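Local atomic coordinates of dihydroxyacetone kinase (Citrobacter freundii, PDB entry 1UN8), a protein that catalyses the ATP-dependent phosphorylation of dihydroxyacetone to dihydroxyacetone phosphate, the second step of the oxidative route of glycerol fermentation, working as a homodimer. Residues A[105-110]-A[157-162]; A[348-353]-A[407-412]; A[418-423]-A[438-443]. All coordinates share one frame; numbering follows the deposited sequence.

Contact 1 (A[105-110]-A[157-162]); sequences LLIVKN and LVHKIA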
loop_
_atom_site.group_PDB
_atom_site.type_symbol
_atom_site.label_atom_id
_atom_site.label_comp_id
_atom_site.label_asym_id
_atom_site.label_seq_id
_atom_site.Cartn_x
_atom_site.Cartn_y
_atom_site.Cartn_z
ATOM N N LEU A 105 -12.664 23.006 -16.374
ATOM C CA LEU A 105 -11.214 23.076 -16.375
ATOM C C LEU A 105 -10.661 21.657 -16.483
ATOM O O LEU A 105 -10.958 20.797 -15.643
ATOM C CB LEU A 105 -10.720 23.716 -15.080
ATOM C CG LEU A 105 -9.241 23.479 -14.786
ATOM C CD1 LEU A 105 -8.419 24.117 -15.897
ATOM C CD2 LEU A 105 -8.862 24.053 -13.421
ATOM N N LEU A 106 -9.892 21.396 -17.534
ATOM C CA LEU A 106 -9.277 20.082 -17.695
ATOM C C LEU A 106 -7.907 20.168 -16.995
ATOM O O LEU A 106 -7.117 21.075 -17.273
ATOM C CB LEU A 106 -9.079 19.748 -19.177
ATOM C CG LEU A 106 -10.308 19.711 -20.096
ATOM C CD1 LEU A 106 -9.866 19.381 -21.520
ATOM C CD2 LEU A 106 -11.330 18.700 -19.598
ATOM N N ILE A 107 -7.642 19.262 -16.055
ATOM C CA ILE A 107 -6.358 19.240 -15.372
ATOM C C ILE A 107 -5.612 18.027 -15.950
ATOM O O ILE A 107 -5.993 16.866 -15.711
ATOM C CB ILE A 107 -6.527 19.070 -13.858
ATOM C CG1 ILE A 107 -7.405 20.206 -13.304
ATOM C CG2 ILE A 107 -5.131 19.046 -13.178
ATOM C CD1 ILE A 107 -6.755 21.054 -12.247
ATOM N N VAL A 108 -4.552 18.290 -16.711
ATOM C CA VAL A 108 -3.796 17.217 -17.349
ATOM C C VAL A 108 -2.333 17.073 -16.929
ATOM O O VAL A 108 -1.582 18.046 -16.931
ATOM C CB VAL A 108 -3.840 17.383 -18.877
ATOM C CG1 VAL A 108 -3.051 16.280 -19.555
ATOM C CG2 VAL A 108 -5.281 17.361 -19.341
ATOM N N LYS A 109 -1.933 15.848 -16.585
ATOM C CA LYS A 109 -0.547 15.571 -16.199
ATOM C C LYS A 109 0.288 15.690 -17.476
ATOM O O LYS A 109 -0.174 15.331 -18.556
ATOM C CB LYS A 109 -0.427 14.171 -15.578
ATOM C CG LYS A 109 -1.170 14.032 -14.248
ATOM C CD LYS A 109 -0.846 12.724 -13.507
ATOM C CE LYS A 109 -1.158 11.481 -14.336
ATOM N NZ LYS A 109 -2.549 11.445 -14.850
ATOM N N ASN A 110 1.504 16.207 -17.359
ATOM C CA ASN A 110 2.350 16.417 -18.532
ATOM C C ASN A 110 2.828 15.169 -19.272
ATOM O O ASN A 110 3.894 14.638 -18.989
ATOM C CB ASN A 110 3.562 17.269 -18.152
ATOM C CG ASN A 110 4.083 18.097 -19.314
ATOM O OD1 ASN A 110 3.678 17.897 -20.460
ATOM N ND2 ASN A 110 4.988 19.035 -19.021
ATOM N N LEU A 157 -2.647 17.885 -5.618
ATOM C CA LEU A 157 -2.689 19.079 -4.795
ATOM C C LEU A 157 -3.316 20.165 -5.654
ATOM O O LEU A 157 -3.948 21.094 -5.142
ATOM C CB LEU A 157 -1.294 19.498 -4.350
ATOM C CG LEU A 157 -0.591 18.520 -3.409
ATOM C CD1 LEU A 157 0.735 19.138 -2.981
ATOM C CD2 LEU A 157 -1.467 18.206 -2.204
ATOM N N VAL A 158 -3.152 20.038 -6.969
ATOM C CA VAL A 158 -3.725 21.001 -7.892
ATOM C C VAL A 158 -5.235 20.774 -7.937
ATOM O O VAL A 158 -6.013 21.729 -7.974
ATOM C CB VAL A 158 -3.114 20.860 -9.305
ATOM C CG1 VAL A 158 -3.834 21.768 -10.284
ATOM C CG2 VAL A 158 -1.638 21.231 -9.262
ATOM N N HIS A 159 -5.655 19.512 -7.917
ATOM C CA HIS A 159 -7.084 19.209 -7.931
ATOM C C HIS A 159 -7.729 19.873 -6.713
ATOM O O HIS A 159 -8.787 20.478 -6.806
ATOM C CB HIS A 159 -7.343 17.696 -7.843
ATOM C CG HIS A 159 -7.008 16.934 -9.088
ATOM N ND1 HIS A 159 -6.736 17.550 -10.291
ATOM C CD2 HIS A 159 -6.978 15.601 -9.332
ATOM C CE1 HIS A 159 -6.556 16.629 -11.224
ATOM N NE2 HIS A 159 -6.700 15.439 -10.668
ATOM N N LYS A 160 -7.062 19.750 -5.572
ATOM C CA LYS A 160 -7.552 20.290 -4.311
ATOM C C LYS A 160 -7.863 21.779 -4.380
ATOM O O LYS A 160 -8.927 22.228 -3.951
ATOM C CB LYS A 160 -6.522 20.041 -3.205
ATOM C CG LYS A 160 -7.077 20.165 -1.791
ATOM C CD LYS A 160 -8.253 19.208 -1.587
ATOM C CE LYS A 160 -8.777 19.265 -0.160
ATOM N NZ LYS A 160 -9.329 20.604 0.196
ATOM N N ILE A 161 -6.917 22.549 -4.900
ATOM C CA ILE A 161 -7.090 23.988 -5.023
ATOM C C ILE A 161 -8.165 24.326 -6.054
ATOM O O ILE A 161 -9.039 25.161 -5.800
ATOM C CB ILE A 161 -5.746 24.654 -5.394
ATOM C CG1 ILE A 161 -4.933 24.883 -4.117
ATOM C CG2 ILE A 161 -5.982 25.930 -6.176
ATOM C CD1 ILE A 161 -5.231 26.209 -3.449
ATOM N N ALA A 162 -8.102 23.681 -7.212
ATOM C CA ALA A 162 -9.090 23.926 -8.242
ATOM C C ALA A 162 -10.485 23.632 -7.689
ATOM O O ALA A 162 -11.428 24.403 -7.891
ATOM C CB ALA A 162 -8.809 23.042 -9.445
#
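Ile-107 meets His-159, Val-158 and Ala-162 at once, and its two branches divide the work. With chi1 at -58° CG1 stands beside the backbone N, while CG2 is anti to that N and is sent to the imidazole of His-159, where it lies 3.4 Å from CE1. This methyl group sits near the ring plane, and CB of Ile-107, 3.6 Å from CE1, is in that plane, so the isoleucine abuts the CE1-ND1 edge of the ring rather than either face. The other branch ends in CD1, which touches Val-158 CG1 at 3.6 Å. The dense part of the contact is therefore built round a single strand residue, and the backbones are nearest there too, 7.5 Å between the CA atoms of Ile-107 and His-159. This is helix-on-sheet packing in the DhaK part of the enzyme: strand 104-109, an inner strand flanked by 52-59 and 132-137, packs against helix 155-167, with the local axes 10.0 Å apart and nearly antiparallel at 168°. No hydrogen bond crosses the interface. Toward Leu-105 and Ala-162 the fit is looser. The small CB of Ala-162 comes to 4.0 Å from Ile-107 CD1 and 4.1 Å from Leu-105 CD2, and within 157-162 Ala-162 alone meets Leu-105. That end is nonetheless buried, because Leu-172, Val-175 and Ala-179 of helix 172-184 pack on Leu-105, and Ala-162 also rests on Val-53. The polar part of His-159 turns to another partner: NE2 is hydrogen-bonded to His-65 ND1, and His-65 NE2 is in turn bonded to NZ of the substrate-binding Lys-109, so His-159 backs the histidine that holds this lysine, two hydrogen bonds away from it.

Contact 2 (A[348-353]-A[407-412]); sequences VEFQPS and QLPLNN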
loop_
_atom_site.group_PDB
_atom_site.type_symbol
_atom_site.label_atom_id
_atom_site.label_comp_id
_atom_site.label_asym_id
_atom_site.label_seq_id
_atom_site.Cartn_x
_atom_site.Cartn_y
_atom_site.Cartn_z
ATOM N N VAL A 348 11.938 -10.328 42.503
ATOM C CA VAL A 348 11.346 -10.963 43.673
ATOM C C VAL A 348 12.260 -10.837 44.888
ATOM O O VAL A 348 13.473 -11.062 44.807
ATOM C CB VAL A 348 11.040 -12.468 43.404
ATOM C CG1 VAL A 348 12.249 -13.149 42.790
ATOM C CG2 VAL A 348 10.654 -13.167 44.699
ATOM N N GLU A 349 11.661 -10.465 46.013
ATOM C CA GLU A 349 12.389 -10.299 47.261
ATOM C C GLU A 349 12.354 -11.572 48.088
ATOM O O GLU A 349 11.385 -12.331 48.040
ATOM C CB GLU A 349 11.791 -9.157 48.071
ATOM C CG GLU A 349 12.231 -7.783 47.630
ATOM C CD GLU A 349 11.195 -6.728 47.965
ATOM O OE1 GLU A 349 10.632 -6.775 49.084
ATOM O OE2 GLU A 349 10.948 -5.849 47.109
ATOM N N PHE A 350 13.411 -11.792 48.865
ATOM C CA PHE A 350 13.507 -12.987 49.683
ATOM C C PHE A 350 14.660 -12.882 50.663
ATOM O O PHE A 350 15.529 -12.017 50.538
ATOM C CB PHE A 350 13.737 -14.202 48.785
ATOM C CG PHE A 350 15.071 -14.191 48.092
ATOM C CD1 PHE A 350 16.155 -14.882 48.625
ATOM C CD2 PHE A 350 15.250 -13.470 46.914
ATOM C CE1 PHE A 350 17.401 -14.857 47.996
ATOM C CE2 PHE A 350 16.491 -13.436 46.275
ATOM C CZ PHE A 350 17.570 -14.132 46.817
ATOM N N GLN A 351 14.675 -13.790 51.630
ATOM C CA GLN A 351 15.731 -13.821 52.621
ATOM C C GLN A 351 16.178 -15.265 52.784
ATOM O O GLN A 351 15.366 -16.147 53.067
ATOM C CB GLN A 351 15.216 -13.274 53.951
ATOM C CG GLN A 351 16.289 -12.587 54.780
ATOM C CD GLN A 351 16.913 -11.405 54.047
ATOM O OE1 GLN A 351 16.217 -10.465 53.658
ATOM N NE2 GLN A 351 18.229 -11.452 53.851
ATOM N N PRO A 352 17.479 -15.531 52.593
ATOM C CA PRO A 352 17.981 -16.899 52.731
ATOM C C PRO A 352 17.517 -17.540 54.039
ATOM O O PRO A 352 17.544 -16.909 55.094
ATOM C CB PRO A 352 19.499 -16.720 52.666
ATOM C CG PRO A 352 19.644 -15.580 51.711
ATOM C CD PRO A 352 18.562 -14.614 52.191
ATOM N N SER A 353 17.074 -18.789 53.948
ATOM C CA SER A 353 16.603 -19.548 55.101
ATOM C C SER A 353 16.906 -21.027 54.887
ATOM O O SER A 353 16.960 -21.501 53.752
ATOM C CB SER A 353 15.114 -19.290 55.341
ATOM O OG SER A 353 14.336 -19.736 54.244
ATOM N N GLN A 407 22.030 -19.203 49.512
ATOM C CA GLN A 407 21.263 -18.050 49.045
ATOM C C GLN A 407 19.773 -18.285 48.798
ATOM O O GLN A 407 19.051 -17.350 48.449
ATOM C CB GLN A 407 21.899 -17.505 47.760
ATOM C CG GLN A 407 23.244 -16.839 47.972
ATOM C CD GLN A 407 23.133 -15.617 48.864
ATOM O OE1 GLN A 407 22.500 -14.621 48.496
ATOM N NE2 GLN A 407 23.733 -15.691 50.051
ATOM N N LEU A 408 19.308 -19.514 48.989
ATOM C CA LEU A 408 17.901 -19.832 48.741
ATOM C C LEU A 408 16.981 -19.700 49.946
ATOM O O LEU A 408 17.348 -20.046 51.065
ATOM C CB LEU A 408 17.776 -21.254 48.189
ATOM C CG LEU A 408 18.479 -21.586 46.876
ATOM C CD1 LEU A 408 18.202 -23.037 46.518
ATOM C CD2 LEU A 408 17.990 -20.651 45.784
ATOM N N PRO A 409 15.760 -19.194 49.727
ATOM C CA PRO A 409 14.772 -19.024 50.796
ATOM C C PRO A 409 14.119 -20.381 51.043
ATOM O O PRO A 409 12.891 -20.511 51.027
ATOM C CB PRO A 409 13.796 -18.024 50.194
ATOM C CG PRO A 409 13.781 -18.435 48.748
ATOM C CD PRO A 409 15.256 -18.649 48.452
ATOM N N LEU A 410 14.963 -21.387 51.254
ATOM C CA LEU A 410 14.533 -22.764 51.471
ATOM C C LEU A 410 13.358 -22.983 52.421
ATOM O O LEU A 410 12.640 -23.974 52.301
ATOM C CB LEU A 410 15.717 -23.596 51.970
ATOM C CG LEU A 410 16.940 -23.713 51.060
ATOM C CD1 LEU A 410 18.089 -24.383 51.814
ATOM C CD2 LEU A 410 16.571 -24.506 49.817
ATOM N N ASN A 411 13.154 -22.074 53.368
ATOM C CA ASN A 411 12.077 -22.262 54.329
ATOM C C ASN A 411 10.708 -21.751 53.894
ATOM O O ASN A 411 9.737 -21.831 54.650
ATOM C CB ASN A 411 12.463 -21.644 55.669
ATOM C CG ASN A 411 11.844 -22.383 56.835
ATOM O OD1 ASN A 411 12.001 -23.601 56.963
ATOM N ND2 ASN A 411 11.134 -21.655 57.690
ATOM N N ASN A 412 10.630 -21.240 52.672
ATOM C CA ASN A 412 9.372 -20.735 52.145
ATOM C C ASN A 412 9.253 -21.107 50.679
ATOM O O ASN A 412 9.777 -20.404 49.811
ATOM C CB ASN A 412 9.300 -19.216 52.297
ATOM C CG ASN A 412 7.981 -18.640 51.804
ATOM O OD1 ASN A 412 7.711 -17.455 51.981
ATOM N ND2 ASN A 412 7.157 -19.478 51.179
#
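Ser-353 has chi1 at 63°, which holds OG between its own backbone N and carbonyl carbon and brings it up to the backbone N of Asn-411; Phe-350, with chi1 at 67°, likewise swings its ring across to Gln-407 and Pro-409. The receiving chain is a pair of overlapping turns, an inverse gamma turn centred on Pro-409 and a type I beta turn from Pro-409 to Asn-412, the last of which is the N-cap residue of helix 413-427. Two hydrogen bonds tie the extended segment 348-353 to these turns. Asn-411 N donates to Ser-353 OG at 2.8 Å, a moderately bent bond. Ser-353 N donates to Leu-408 O at 3.2 Å and is nearly straight, 171° at the hydrogen, though the donor is tilted out of the carbonyl plane. Leu-408 O also receives Leu-410 N at 2.7 Å, the bond of the gamma turn, and the two donors arrive from opposite faces of the carbonyl plane, so this oxygen serves the turn and the neighbouring chain together. Asn-411 OD1 adds a link to Asn-355 ND2, just beyond Ser-353. The contact thus fastens the chain leading into helix 356-371 against the connection between helices 388-404 and 413-427, at the surface of the helical barrel. Phe-350 and Pro-409 cross obliquely, with CD1 of the phenylalanine 3.9 Å from CD of the proline. At the ring edge, near its plane, Phe-350 CE1 lies 3.0 Å from Gln-407 O, an oxygen that Pro-352 CG also approaches, at 3.8 Å.

Contact 3 (A[418-423]-A[438-443]); sequences ALIGER and IFFTAA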
loop_
_atom_site.group_PDB
_atom_site.type_symbol
_atom_site.label_atom_id
_atom_site.label_comp_id
_atom_site.label_asym_id
_atom_site.label_seq_id
_atom_site.Cartn_x
_atom_site.Cartn_y
_atom_site.Cartn_z
ATOM N N ALA A 418 8.949 -18.798 43.351
ATOM C CA ALA A 418 8.955 -17.492 42.707
ATOM C C ALA A 418 10.384 -17.092 42.334
ATOM O O ALA A 418 10.611 -16.473 41.298
ATOM C CB ALA A 418 8.342 -16.450 43.638
ATOM N N LEU A 419 11.347 -17.451 43.176
ATOM C CA LEU A 419 12.735 -17.109 42.901
ATOM C C LEU A 419 13.299 -17.920 41.737
ATOM O O LEU A 419 14.017 -17.387 40.889
ATOM C CB LEU A 419 13.595 -17.328 44.142
ATOM C CG LEU A 419 15.074 -17.041 43.879
ATOM C CD1 LEU A 419 15.238 -15.593 43.427
ATOM C CD2 LEU A 419 15.880 -17.320 45.137
ATOM N N ILE A 420 12.980 -19.211 41.714
ATOM C CA ILE A 420 13.435 -20.086 40.638
ATOM C C ILE A 420 12.787 -19.592 39.348
ATOM O O ILE A 420 13.455 -19.445 38.320
ATOM C CB ILE A 420 13.015 -21.561 40.896
ATOM C CG1 ILE A 420 13.758 -22.105 42.117
ATOM C CG2 ILE A 420 13.310 -22.429 39.674
ATOM C CD1 ILE A 420 13.248 -23.447 42.588
ATOM N N GLY A 421 11.483 -19.330 39.420
ATOM C CA GLY A 421 10.756 -18.861 38.259
ATOM C C GLY A 421 11.396 -17.629 37.655
ATOM O O GLY A 421 11.416 -17.447 36.435
ATOM N N GLU A 422 11.938 -16.783 38.518
ATOM C CA GLU A 422 12.575 -15.565 38.066
ATOM C C GLU A 422 13.950 -15.821 37.468
ATOM O O GLU A 422 14.325 -15.209 36.477
ATOM C CB GLU A 422 12.714 -14.592 39.232
ATOM C CG GLU A 422 13.236 -13.218 38.840
ATOM C CD GLU A 422 13.706 -12.409 40.042
ATOM O OE1 GLU A 422 14.795 -12.713 40.586
ATOM O OE2 GLU A 422 12.978 -11.473 40.444
ATOM N N ARG A 423 14.692 -16.744 38.058
ATOM C CA ARG A 423 16.043 -17.027 37.599
ATOM C C ARG A 423 16.242 -17.947 36.387
ATOM O O ARG A 423 17.220 -17.801 35.660
ATOM C CB ARG A 423 16.859 -17.566 38.779
ATOM C CG ARG A 423 16.986 -16.608 39.959
ATOM C CD ARG A 423 18.410 -16.080 40.093
ATOM N NE ARG A 423 18.720 -15.077 39.078
ATOM C CZ ARG A 423 19.912 -14.936 38.502
ATOM N NH1 ARG A 423 20.915 -15.741 38.835
ATOM N NH2 ARG A 423 20.100 -13.988 37.591
ATOM N N ILE A 438 7.544 -20.065 33.589
ATOM C CA ILE A 438 6.099 -19.986 33.690
ATOM C C ILE A 438 5.625 -20.981 34.753
ATOM O O ILE A 438 4.858 -20.643 35.653
ATOM C CB ILE A 438 5.448 -20.342 32.355
ATOM C CG1 ILE A 438 5.682 -19.201 31.367
ATOM C CG2 ILE A 438 3.967 -20.647 32.554
ATOM C CD1 ILE A 438 5.206 -19.495 29.973
ATOM N N PHE A 439 6.098 -22.210 34.631
ATOM C CA PHE A 439 5.747 -23.279 35.550
ATOM C C PHE A 439 5.929 -22.857 37.008
ATOM O O PHE A 439 4.970 -22.806 37.776
ATOM C CB PHE A 439 6.621 -24.504 35.254
ATOM C CG PHE A 439 6.306 -25.708 36.106
ATOM C CD1 PHE A 439 5.190 -26.500 35.841
ATOM C CD2 PHE A 439 7.143 -26.061 37.162
ATOM C CE1 PHE A 439 4.912 -27.624 36.606
ATOM C CE2 PHE A 439 6.876 -27.185 37.933
ATOM C CZ PHE A 439 5.754 -27.971 37.654
ATOM N N PHE A 440 7.167 -22.555 37.385
ATOM C CA PHE A 440 7.452 -22.172 38.755
ATOM C C PHE A 440 6.796 -20.870 39.222
ATOM O O PHE A 440 6.377 -20.768 40.378
ATOM C CB PHE A 440 8.964 -22.111 38.969
ATOM C CG PHE A 440 9.617 -23.466 39.055
ATOM C CD1 PHE A 440 10.308 -23.996 37.966
ATOM C CD2 PHE A 440 9.541 -24.213 40.231
ATOM C CE1 PHE A 440 10.921 -25.254 38.044
ATOM C CE2 PHE A 440 10.149 -25.477 40.323
ATOM C CZ PHE A 440 10.843 -25.995 39.224
ATOM N N THR A 441 6.700 -19.881 38.336
ATOM C CA THR A 441 6.085 -18.609 38.697
ATOM C C THR A 441 4.635 -18.837 39.099
ATOM O O THR A 441 4.194 -18.381 40.154
ATOM C CB THR A 441 6.136 -17.612 37.524
ATOM O OG1 THR A 441 7.506 -17.374 37.176
ATOM C CG2 THR A 441 5.489 -16.291 37.907
ATOM N N ALA A 442 3.899 -19.548 38.252
ATOM C CA ALA A 442 2.503 -19.853 38.520
ATOM C C ALA A 442 2.385 -20.781 39.729
ATOM O O ALA A 442 1.430 -20.680 40.503
ATOM C CB ALA A 442 1.867 -20.500 37.303
ATOM N N ALA A 443 3.349 -21.683 39.896
ATOM C CA ALA A 443 3.324 -22.607 41.020
ATOM C C ALA A 443 3.552 -21.834 42.299
ATOM O O ALA A 443 2.833 -22.017 43.282
ATOM C CB ALA A 443 4.404 -23.665 40.863
#
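Thr-441 OG1, which faces Gly-421 across the contact, is hydrogen-bonded to Ser-437 O one turn back in its own helix, while Ser-437 OG is hydrogen-bonded to Gly-421 O, a polar tie between the two helices. A chi1 of -60° puts the threonine hydroxyl beside the backbone N, within reach of that carbonyl, and leaves it 3.7 Å from Gly-421 CA. Because Gly-421 presents no side chain, the backbones come unusually near: its CA is 4.7 Å from the CA of Thr-441, and the local axes approach to 7.3 Å at a crossing angle of -153°, the antiparallel pairing of successive helices in an alpha-helical hairpin. Phe-440 CB fits against the same glycine, 3.8 Å from its CA. Beside the glycine, Ile-420 CG2 makes a CH-pi contact with the Phe-440 ring, 3.9 Å from the centroid and 15° off the normal. Phe-439 CD2 lies over the centre of the opposite face, so the ring is clasped from both sides. Both Ile-420 and Phe-440 touch the bound phospholipid and line its pocket in the eight-helix barrel, and Thr-441 meets Glu-123 of the second subunit. The hairpin is flanked by helix 388-404, where Ile-399 packs on Ile-420, and by helix 453-468, which packs on Phe-439.

Overall arrangement
The three contacts follow one another along the chain without overlap and fall into two distant groups. Contact 1 belongs to the sheet-and-helix DhaK part, whereas contacts 2 and 3 belong to the helical, ATP-binding part; the centre of contact 1 is about 75 Å from that of contact 2 and about 66 Å from that of contact 3, on the opposite side of the chain's centre. Contacts 2 and 3 have centres about 13 Å apart and share helix 413-427: Leu-419 packs on Val-348, Phe-350 and Pro-409, and Val-348 N probably bonds Glu-422 OE2. Both also touch the second subunit through its Arg-127, so the barrel of one chain meets the partner's DhaK part.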